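Long-range contact in putative sugar ABC transporter, substrate-binding protein (PDB 4WZZ), which probably serves as the sugar-binding component of an ABC transporter and is captured here holding L-rhamnose: residues 242-256 with 268-282. Numbering follows the deposited sequence.
With RAM (alpha-L-rhamnopyranose), chain B.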
loop_
_atom_site.group_PDB
_atom_site.type_symbol
_atom_site.label_atom_id
_atom_site.label_comp_id
_atom_site.label_asym_id
_atom_site.label_seq_id
_atom_site.Cartn_x
_atom_site.Cartn_y
_atom_site.Cartn_z
ATOM N N LYS A 242 21.703 9.196 -7.044
ATOM C CA LYS A 242 22.287 8.157 -6.212
ATOM C C LYS A 242 21.280 7.079 -5.828
ATOM O O LYS A 242 21.650 5.917 -5.689
ATOM C CB LYS A 242 22.877 8.780 -4.948
ATOM C CG LYS A 242 24.044 9.709 -5.228
ATOM C CD LYS A 242 25.197 8.955 -5.856
ATOM C CE LYS A 242 26.145 9.895 -6.627
ATOM N NZ LYS A 242 27.334 9.181 -7.197
ATOM N N VAL A 243 20.024 7.471 -5.601
ATOM C CA VAL A 243 19.001 6.555 -5.128
ATOM C C VAL A 243 17.662 6.888 -5.774
ATOM O O VAL A 243 17.264 8.067 -5.846
ATOM C CB VAL A 243 18.813 6.633 -3.596
ATOM C CG1 VAL A 243 17.815 5.588 -3.130
ATOM C CG2 VAL A 243 20.138 6.472 -2.873
ATOM N N ILE A 244 16.975 5.841 -6.220
ATOM C CA ILE A 244 15.563 5.911 -6.586
ATOM C C ILE A 244 14.769 5.252 -5.457
ATOM O O ILE A 244 15.073 4.145 -5.038
ATOM C CB ILE A 244 15.272 5.228 -7.930
ATOM C CG1 ILE A 244 15.977 5.980 -9.077
ATOM C CG2 ILE A 244 13.775 5.184 -8.209
ATOM C CD1 ILE A 244 15.953 5.213 -10.409
ATOM N N CYS A 245 13.787 5.978 -4.945
ATOM C CA CYS A 245 12.886 5.464 -3.932
ATOM C C CYS A 245 11.551 5.245 -4.606
ATOM O O CYS A 245 10.930 6.185 -5.099
ATOM C CB CYS A 245 12.757 6.447 -2.770
ATOM S SG CYS A 245 11.571 5.816 -1.554
ATOM N N ALA A 246 11.120 3.984 -4.665
ATOM C CA ALA A 246 9.892 3.596 -5.358
ATOM C C ALA A 246 8.879 2.988 -4.361
ATOM O O ALA A 246 8.874 1.759 -4.103
ATOM C CB ALA A 246 10.225 2.571 -6.477
ATOM N N PRO A 247 8.010 3.833 -3.770
ATOM C CA PRO A 247 7.065 3.313 -2.758
ATOM C C PRO A 247 5.817 2.707 -3.402
ATOM O O PRO A 247 4.673 3.102 -3.127
ATOM C CB PRO A 247 6.714 4.561 -1.950
ATOM C CG PRO A 247 6.769 5.654 -2.999
ATOM C CD PRO A 247 7.999 5.303 -3.806
ATOM N N THR A 248 6.058 1.717 -4.258
ATOM C CA THR A 248 5.017 1.013 -4.995
ATOM C C THR A 248 5.625 -0.308 -5.453
ATOM O O THR A 248 6.751 -0.339 -5.957
ATOM C CB THR A 248 4.520 1.780 -6.248
ATOM O OG1 THR A 248 4.136 0.830 -7.251
ATOM C CG2 THR A 248 5.602 2.710 -6.802
ATOM N N THR A 249 4.924 -1.401 -5.204
ATOM C CA THR A 249 5.483 -2.699 -5.543
ATOM C C THR A 249 5.725 -2.834 -7.043
ATOM O O THR A 249 6.709 -3.435 -7.476
ATOM C CB THR A 249 4.625 -3.862 -5.033
ATOM O OG1 THR A 249 3.359 -3.847 -5.696
ATOM C CG2 THR A 249 4.468 -3.804 -3.525
ATOM N N VAL A 250 4.849 -2.249 -7.848
ATOM C CA VAL A 250 5.000 -2.295 -9.288
ATOM C C VAL A 250 6.187 -1.431 -9.721
ATOM O O VAL A 250 7.041 -1.861 -10.506
ATOM C CB VAL A 250 3.710 -1.839 -9.997
ATOM C CG1 VAL A 250 3.909 -1.721 -11.522
ATOM C CG2 VAL A 250 2.568 -2.801 -9.675
ATOM N N GLY A 251 6.246 -0.212 -9.210
ATOM C CA GLY A 251 7.309 0.697 -9.577
ATOM C C GLY A 251 8.690 0.196 -9.213
ATOM O O GLY A 251 9.639 0.317 -10.006
ATOM N N ILE A 252 8.826 -0.362 -8.011
ATOM C CA ILE A 252 10.152 -0.791 -7.585
ATOM C C ILE A 252 10.651 -1.954 -8.441
ATOM O O ILE A 252 11.822 -1.998 -8.813
ATOM C CB ILE A 252 10.230 -1.089 -6.077
ATOM C CG1 ILE A 252 11.697 -1.137 -5.618
ATOM C CG2 ILE A 252 9.450 -2.360 -5.716
ATOM C CD1 ILE A 252 11.850 -1.434 -4.140
HETATM N N MSE A 253 9.790 -2.892 -8.786
HETATM C CA MSE A 253 10.292 -3.998 -9.591
HETATM C C MSE A 253 10.559 -3.567 -11.039
HETATM O O MSE A 253 11.472 -4.087 -11.688
HETATM C CB MSE A 253 9.439 -5.261 -9.460
HETATM C CG MSE A 253 7.983 -5.169 -9.860
HETATM SE SE MSE A 253 7.670 -5.347 -11.759
HETATM C CE MSE A 253 9.353 -6.111 -12.359
ATOM N N ALA A 254 9.812 -2.585 -11.532
ATOM C CA ALA A 254 10.070 -2.049 -12.855
ATOM C C ALA A 254 11.398 -1.304 -12.869
ATOM O O ALA A 254 12.190 -1.494 -13.784
ATOM C CB ALA A 254 8.925 -1.129 -13.303
ATOM N N ALA A 255 11.628 -0.464 -11.861
ATOM C CA ALA A 255 12.885 0.270 -11.774
ATOM C C ALA A 255 14.051 -0.717 -11.666
ATOM O O ALA A 255 15.123 -0.514 -12.253
ATOM C CB ALA A 255 12.849 1.199 -10.579
ATOM N N ALA A 256 13.876 -1.768 -10.872
ATOM C CA ALA A 256 14.952 -2.759 -10.737
ATOM C C ALA A 256 15.327 -3.374 -12.079
ATOM O O ALA A 256 16.523 -3.577 -12.395
ATOM C CB ALA A 256 14.545 -3.837 -9.764
ATOM N N VAL A 268 23.538 3.345 -9.319
ATOM C CA VAL A 268 22.279 3.895 -8.865
ATOM C C VAL A 268 21.610 2.821 -8.049
ATOM O O VAL A 268 21.378 1.704 -8.541
ATOM C CB VAL A 268 21.341 4.268 -10.041
ATOM C CG1 VAL A 268 20.014 4.817 -9.524
ATOM C CG2 VAL A 268 22.028 5.268 -10.972
ATOM N N LYS A 269 21.324 3.143 -6.796
ATOM C CA LYS A 269 20.715 2.202 -5.907
ATOM C C LYS A 269 19.216 2.467 -5.810
ATOM O O LYS A 269 18.697 3.530 -6.207
ATOM C CB LYS A 269 21.372 2.249 -4.537
ATOM C CG LYS A 269 22.859 1.847 -4.520
ATOM C CD LYS A 269 23.045 0.428 -5.064
ATOM C CE LYS A 269 24.421 -0.097 -4.860
ATOM N NZ LYS A 269 24.507 -1.493 -5.353
ATOM N N LEU A 270 18.524 1.460 -5.311
ATOM C CA LEU A 270 17.075 1.419 -5.344
ATOM C C LEU A 270 16.557 0.974 -3.980
ATOM O O LEU A 270 17.070 0.030 -3.406
ATOM C CB LEU A 270 16.626 0.414 -6.396
ATOM C CG LEU A 270 15.124 0.194 -6.595
ATOM C CD1 LEU A 270 14.445 1.476 -7.039
ATOM C CD2 LEU A 270 14.908 -0.921 -7.604
ATOM N N THR A 271 15.548 1.667 -3.475
ATOM C CA THR A 271 14.792 1.179 -2.333
ATOM C C THR A 271 13.324 1.564 -2.526
ATOM O O THR A 271 12.934 2.114 -3.562
ATOM C CB THR A 271 15.368 1.657 -0.986
ATOM O OG1 THR A 271 14.772 0.925 0.092
ATOM C CG2 THR A 271 15.144 3.141 -0.777
ATOM N N GLY A 272 12.509 1.225 -1.544
ATOM C CA GLY A 272 11.080 1.442 -1.656
ATOM C C GLY A 272 10.256 0.380 -0.976
ATOM O O GLY A 272 10.668 -0.197 0.035
ATOM N N LEU A 273 9.082 0.141 -1.556
ATOM C CA LEU A 273 8.069 -0.769 -1.008
ATOM C C LEU A 273 7.812 -1.846 -2.050
ATOM O O LEU A 273 7.192 -1.589 -3.062
ATOM C CB LEU A 273 6.787 0.023 -0.685
ATOM C CG LEU A 273 7.013 1.171 0.313
ATOM C CD1 LEU A 273 5.722 1.951 0.522
ATOM C CD2 LEU A 273 7.611 0.669 1.658
ATOM N N GLY A 274 8.286 -3.059 -1.804
ATOM C CA GLY A 274 8.208 -4.098 -2.804
ATOM C C GLY A 274 7.835 -5.479 -2.266
ATOM O O GLY A 274 7.923 -5.755 -1.066
ATOM N N LEU A 275 7.432 -6.354 -3.180
ATOM C CA LEU A 275 7.106 -7.741 -2.841
ATOM C C LEU A 275 8.387 -8.540 -2.796
ATOM O O LEU A 275 9.158 -8.516 -3.760
ATOM C CB LEU A 275 6.194 -8.370 -3.893
ATOM C CG LEU A 275 4.734 -7.890 -3.898
ATOM C CD1 LEU A 275 3.974 -8.525 -5.033
ATOM C CD2 LEU A 275 4.021 -8.192 -2.600
ATOM N N PRO A 276 8.632 -9.249 -1.685
ATOM C CA PRO A 276 9.811 -10.133 -1.653
ATOM C C PRO A 276 9.916 -11.088 -2.859
ATOM O O PRO A 276 11.005 -11.302 -3.426
ATOM C CB PRO A 276 9.624 -10.897 -0.337
ATOM C CG PRO A 276 8.877 -9.909 0.563
ATOM C CD PRO A 276 7.902 -9.239 -0.396
ATOM N N SER A 277 8.792 -11.647 -3.278
ATOM C CA SER A 277 8.744 -12.578 -4.412
ATOM C C SER A 277 9.288 -11.965 -5.713
ATOM O O SER A 277 9.972 -12.636 -6.487
ATOM C CB SER A 277 7.314 -13.074 -4.630
ATOM O OG SER A 277 6.465 -11.984 -4.961
ATOM N N GLU A 278 8.975 -10.699 -5.955
ATOM C CA GLU A 278 9.422 -9.992 -7.150
ATOM C C GLU A 278 10.842 -9.421 -7.032
ATOM O O GLU A 278 11.570 -9.307 -8.027
ATOM C CB GLU A 278 8.453 -8.844 -7.445
ATOM C CG GLU A 278 7.087 -9.317 -7.874
ATOM C CD GLU A 278 6.211 -8.176 -8.357
ATOM O OE1 GLU A 278 6.121 -7.148 -7.668
ATOM O OE2 GLU A 278 5.600 -8.319 -9.428
HETATM N N MSE A 279 11.238 -9.037 -5.826
HETATM C CA MSE A 279 12.477 -8.309 -5.662
HETATM C C MSE A 279 13.649 -9.194 -5.265
HETATM O O MSE A 279 14.767 -8.724 -5.266
HETATM C CB MSE A 279 12.311 -7.214 -4.612
HETATM C CG MSE A 279 11.411 -6.091 -5.049
HETATM SE SE MSE A 279 12.212 -5.140 -6.553
HETATM C CE MSE A 279 13.807 -4.432 -5.636
ATOM N N ALA A 280 13.392 -10.460 -4.960
ATOM C CA ALA A 280 14.426 -11.350 -4.423
ATOM C C ALA A 280 15.740 -11.312 -5.227
ATOM O O ALA A 280 16.838 -11.212 -4.665
ATOM C CB ALA A 280 13.901 -12.751 -4.368
ATOM N N ASP A 281 15.638 -11.374 -6.540
ATOM C CA ASP A 281 16.855 -11.470 -7.352
ATOM C C ASP A 281 17.565 -10.127 -7.509
ATOM O O ASP A 281 18.686 -10.088 -8.048
ATOM C CB ASP A 281 16.542 -12.047 -8.718
ATOM C CG ASP A 281 15.958 -13.453 -8.651
ATOM O OD1 ASP A 281 16.138 -14.152 -7.620
ATOM O OD2 ASP A 281 15.323 -13.862 -9.652
ATOM N N TYR A 282 16.941 -9.030 -7.064
ATOM C CA TYR A 282 17.538 -7.710 -7.180
ATOM C C TYR A 282 18.115 -7.206 -5.889
ATOM O O TYR A 282 18.678 -6.112 -5.841
ATOM C CB TYR A 282 16.501 -6.699 -7.633
ATOM C CG TYR A 282 15.889 -6.993 -8.952
ATOM C CD1 TYR A 282 16.637 -6.910 -10.122
ATOM C CD2 TYR A 282 14.552 -7.296 -9.058
ATOM C CE1 TYR A 282 16.075 -7.148 -11.335
ATOM C CE2 TYR A 282 13.980 -7.537 -10.266
ATOM C CZ TYR A 282 14.734 -7.452 -11.405
ATOM O OH TYR A 282 14.139 -7.680 -12.611
HETATM C C1 RAM B . 1.315 -1.079 -4.947
HETATM C C2 RAM B . -0.012 -0.388 -4.657
HETATM C C3 RAM B . -0.406 -0.478 -3.182
HETATM C C4 RAM B . 0.761 -0.101 -2.277
HETATM C C5 RAM B . 2.011 -0.892 -2.659
HETATM C C6 RAM B . 3.220 -0.464 -1.843
HETATM O O1 RAM B . 1.136 -2.449 -4.853
HETATM O O2 RAM B . 0.154 0.937 -5.057
HETATM O O3 RAM B . -1.539 0.367 -3.002
HETATM O O4 RAM B . 0.416 -0.349 -0.926
HETATM O O5 RAM B . 2.319 -0.716 -4.015
HETATM O O HOH W 1 7.716 -5.658 -6.001
HETATM O O HOH W 2 3.776 -5.612 -7.583
#
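Leu270 sets its two methyls against both halves of the opposing segment: CD1 lies near Ile244 CB and Ala255 CB, while CD2 packs 3.6 Å from Ala256 CB and also meets Ile252 CG1. This is the core of a beta-alpha-beta unit in a periplasmic binding protein, with strand 269-272 at the edge of a four-stranded parallel sheet and the helix beginning at Thr249 laid over the face that carries Ile244, Ala246 and Leu270. Five backbone bonds run along the parallel pair, from Lys269 N to Lys242 O at one end to Leu273 N to Ala246 O just past the strand ends; this last, at 3.0 Å, comes from above the carbonyl plane. Ile252 keeps CG1 anti to its own backbone N (chi1 -164°), which sends CD1 against the backbone at Thr271 C and Gly272 N and leaves CG2 on Gly274 CA. Further along, the chain bends of selenomethionine Met279 bring SE to Met253 CA and CE to Ile252 CD1, and Ala256 CB sits 3.5 Å from the centroid of the Tyr282 ring, a CH-pi contact over its face. The C-terminal ends of the strands lead to the rhamnose. Thr248 caps the helix by accepting from Gly251 N, and its OG1 also bonds Asp222, whose other carboxylate oxygen holds the sugar. Thr249 grips the sugar twice, through N to O5 (2.9 Å) and through OG1 to O1 (2.8 Å), while Leu273 CB lies against C6. Two waters tie this end to the second helix: one bridges Thr249 OG1 and Glu278 OE1, and the other donates to Thr249 O and to Glu278 OE1 (2.7 Å) while accepting from Leu275 N.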